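Local coordinates for protein archease, possible chaperone (PDB 1J5U) that probably activates the tRNA-splicing ligase RtcB by promoting its guanylylation, and binds calcium, at residues V73-W76 with I77-I80. Residues are numbered along the deposited sequence; the frame is centred on the assembly and turned at random.
Sequences VNDW and ILEI
Val-73 O accepts the amide of Ile-77, the first of four successive i to i+4 bonds that keep residues 73-80 within the continuous helix 66-81. The straightest runs from Glu-79 N to Asp-75 O at 2.9 Å, with an N-H...O angle of 163°; Leu-78 bonds to Asn-74 and Ile-80 to Trp-76 in the same way.

Side chains three and four residues apart meet along the helix. In Ile-77, chi1 of -74° puts CG1 beside the backbone N, and the near-extended chi2 carries CD1 on toward Val-73 CG1, 4.3 Å away. Ile-77 CD1 merely touches Asn-74 OD1, at 3.5 Å; the hydrogen bond to that oxygen comes from the backbone N of Leu-114, beyond the helix. Asp-75 and Glu-79 run alongside each other, their carboxylate planes 57° apart and Asp-75 OD1 4.7 Å from Glu-79 OE2. Lys-58 forms salt bridges with both atoms, which probably offsets the like charges; Tyr-60 OH adds a hydrogen bond to Asp-75, and Lys-56 pairs with Glu-79. Leu-78 CD2 approaches Asp-75 OD2 at 4.0 Å. The Trp-76 ring has Val-73 CA 3.9 Å above one face, near the rim, and meets Tyr-60 edge-to-face.

This is the i/i+3 and i/i+4 side-chain pattern of an alpha-helix packed in the archease fold: Val-73 packs on helix 32-47, while Trp-76 and Ile-80 touch that helix and strands 84-92 and 95-105.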
ATOM      1  N   VAL A  73       2.853  -4.563  -1.020  1.00 15.45           N
ATOM      2  CA  VAL A  73       2.466  -3.173  -1.183  1.00 13.36           C
ATOM      3  C   VAL A  73       3.592  -2.396  -1.895  1.00 12.45           C
ATOM      4  O   VAL A  73       3.326  -1.539  -2.723  1.00 14.50           O
ATOM      5  CB  VAL A  73       2.124  -2.548   0.212  1.00 12.16           C
ATOM      6  CG1 VAL A  73       1.880  -1.061   0.086  1.00 11.97           C
ATOM      7  CG2 VAL A  73       0.885  -3.262   0.825  1.00  9.71           C
ATOM      8  N   ASN A  74       4.850  -2.692  -1.588  1.00 13.71           N
ATOM      9  CA  ASN A  74       5.905  -1.955  -2.267  1.00 14.12           C
ATOM     10  C   ASN A  74       5.990  -2.324  -3.726  1.00 14.64           C
ATOM     11  O   ASN A  74       6.411  -1.516  -4.541  1.00 15.19           O
ATOM     12  CB  ASN A  74       7.249  -2.119  -1.560  1.00 15.77           C
ATOM     13  CG  ASN A  74       7.373  -1.166  -0.373  1.00 16.71           C
ATOM     14  OD1 ASN A  74       7.093   0.022  -0.511  1.00 16.04           O
ATOM     15  ND2 ASN A  74       7.769  -1.677   0.778  1.00 15.39           N
ATOM     16  N   ASP A  75       5.575  -3.536  -4.067  1.00 14.07           N
ATOM     17  CA  ASP A  75       5.597  -3.894  -5.470  1.00 15.82           C
ATOM     18  C   ASP A  75       4.489  -3.106  -6.168  1.00 14.58           C
ATOM     19  O   ASP A  75       4.661  -2.676  -7.294  1.00 15.66           O
ATOM     20  CB  ASP A  75       5.389  -5.391  -5.693  1.00 16.28           C
ATOM     21  CG  ASP A  75       5.590  -5.756  -7.150  1.00 18.88           C
ATOM     22  OD1 ASP A  75       4.617  -6.080  -7.849  1.00 17.41           O
ATOM     23  OD2 ASP A  75       6.736  -5.649  -7.599  1.00 19.25           O
ATOM     24  N   TRP A  76       3.367  -2.883  -5.480  1.00 14.07           N
ATOM     25  CA  TRP A  76       2.277  -2.096  -6.045  1.00 14.67           C
ATOM     26  C   TRP A  76       2.737  -0.658  -6.316  1.00 14.97           C
ATOM     27  O   TRP A  76       2.316  -0.038  -7.282  1.00 14.54           O
ATOM     28  CB  TRP A  76       1.074  -2.022  -5.101  1.00 14.84           C
ATOM     29  CG  TRP A  76       0.337  -3.309  -4.896  1.00 13.70           C
ATOM     30  CD1 TRP A  76       0.527  -4.496  -5.567  1.00 14.56           C
ATOM     31  CD2 TRP A  76      -0.695  -3.549  -3.935  1.00 14.92           C
ATOM     32  NE1 TRP A  76      -0.322  -5.454  -5.075  1.00 12.99           N
ATOM     33  CE2 TRP A  76      -1.087  -4.901  -4.074  1.00 14.93           C
ATOM     34  CE3 TRP A  76      -1.336  -2.746  -2.967  1.00 14.06           C
ATOM     35  CZ2 TRP A  76      -2.093  -5.478  -3.279  1.00 14.84           C
ATOM     36  CZ3 TRP A  76      -2.347  -3.324  -2.176  1.00 13.27           C
ATOM     37  CH2 TRP A  76      -2.709  -4.677  -2.340  1.00 15.20           C
ATOM     38  N   ILE A  77       3.558  -0.122  -5.421  1.00 15.57           N
ATOM     39  CA  ILE A  77       4.096   1.230  -5.581  1.00 16.04           C
ATOM     40  C   ILE A  77       5.018   1.260  -6.823  1.00 16.23           C
ATOM     41  O   ILE A  77       5.043   2.237  -7.558  1.00 17.48           O
ATOM     42  CB  ILE A  77       4.862   1.656  -4.307  1.00 16.60           C
ATOM     43  CG1 ILE A  77       3.833   1.963  -3.194  1.00 16.95           C
ATOM     44  CG2 ILE A  77       5.763   2.878  -4.601  1.00 20.20           C
ATOM     45  CD1 ILE A  77       4.379   1.907  -1.754  1.00 18.35           C
ATOM     46  N   LEU A  78       5.751   0.177  -7.055  1.00 18.52           N
ATOM     47  CA  LEU A  78       6.636   0.086  -8.219  1.00 19.30           C
ATOM     48  C   LEU A  78       5.737   0.095  -9.449  1.00 19.93           C
ATOM     49  O   LEU A  78       5.985   0.835 -10.399  1.00 20.31           O
ATOM     50  CB  LEU A  78       7.477  -1.201  -8.180  1.00 20.90           C
ATOM     51  CG  LEU A  78       8.402  -1.505  -9.381  1.00 22.19           C
ATOM     52  CD1 LEU A  78       9.411  -0.348  -9.622  1.00 21.75           C
ATOM     53  CD2 LEU A  78       9.153  -2.802  -9.110  1.00 22.56           C
ATOM     54  N   GLU A  79       4.675  -0.708  -9.424  1.00 18.42           N
ATOM     55  CA  GLU A  79       3.751  -0.744 -10.551  1.00 18.19           C
ATOM     56  C   GLU A  79       3.129   0.623 -10.784  1.00 20.12           C
ATOM     57  O   GLU A  79       2.914   1.044 -11.947  1.00 19.72           O
ATOM     58  CB  GLU A  79       2.645  -1.789 -10.321  1.00 15.02           C
ATOM     59  CG  GLU A  79       3.113  -3.232 -10.529  1.00 17.08           C
ATOM     60  CD  GLU A  79       3.553  -3.487 -11.964  1.00 16.87           C
ATOM     61  OE1 GLU A  79       2.990  -2.842 -12.877  1.00 18.49           O
ATOM     62  OE2 GLU A  79       4.449  -4.337 -12.169  1.00 18.93           O
ATOM     63  N   ILE A  80       2.808   1.323  -9.692  1.00 20.46           N
ATOM     64  CA  ILE A  80       2.212   2.646  -9.843  1.00 20.29           C
ATOM     65  C   ILE A  80       3.214   3.552 -10.591  1.00 20.27           C
ATOM     66  O   ILE A  80       2.818   4.316 -11.469  1.00 20.11           O
ATOM     67  CB  ILE A  80       1.825   3.266  -8.469  1.00 21.29           C
ATOM     68  CG1 ILE A  80       0.510   2.637  -7.970  1.00 21.51           C
ATOM     69  CG2 ILE A  80       1.632   4.811  -8.602  1.00 19.70           C
ATOM     70  CD1 ILE A  80       0.114   3.059  -6.565  1.00 22.09           C
TER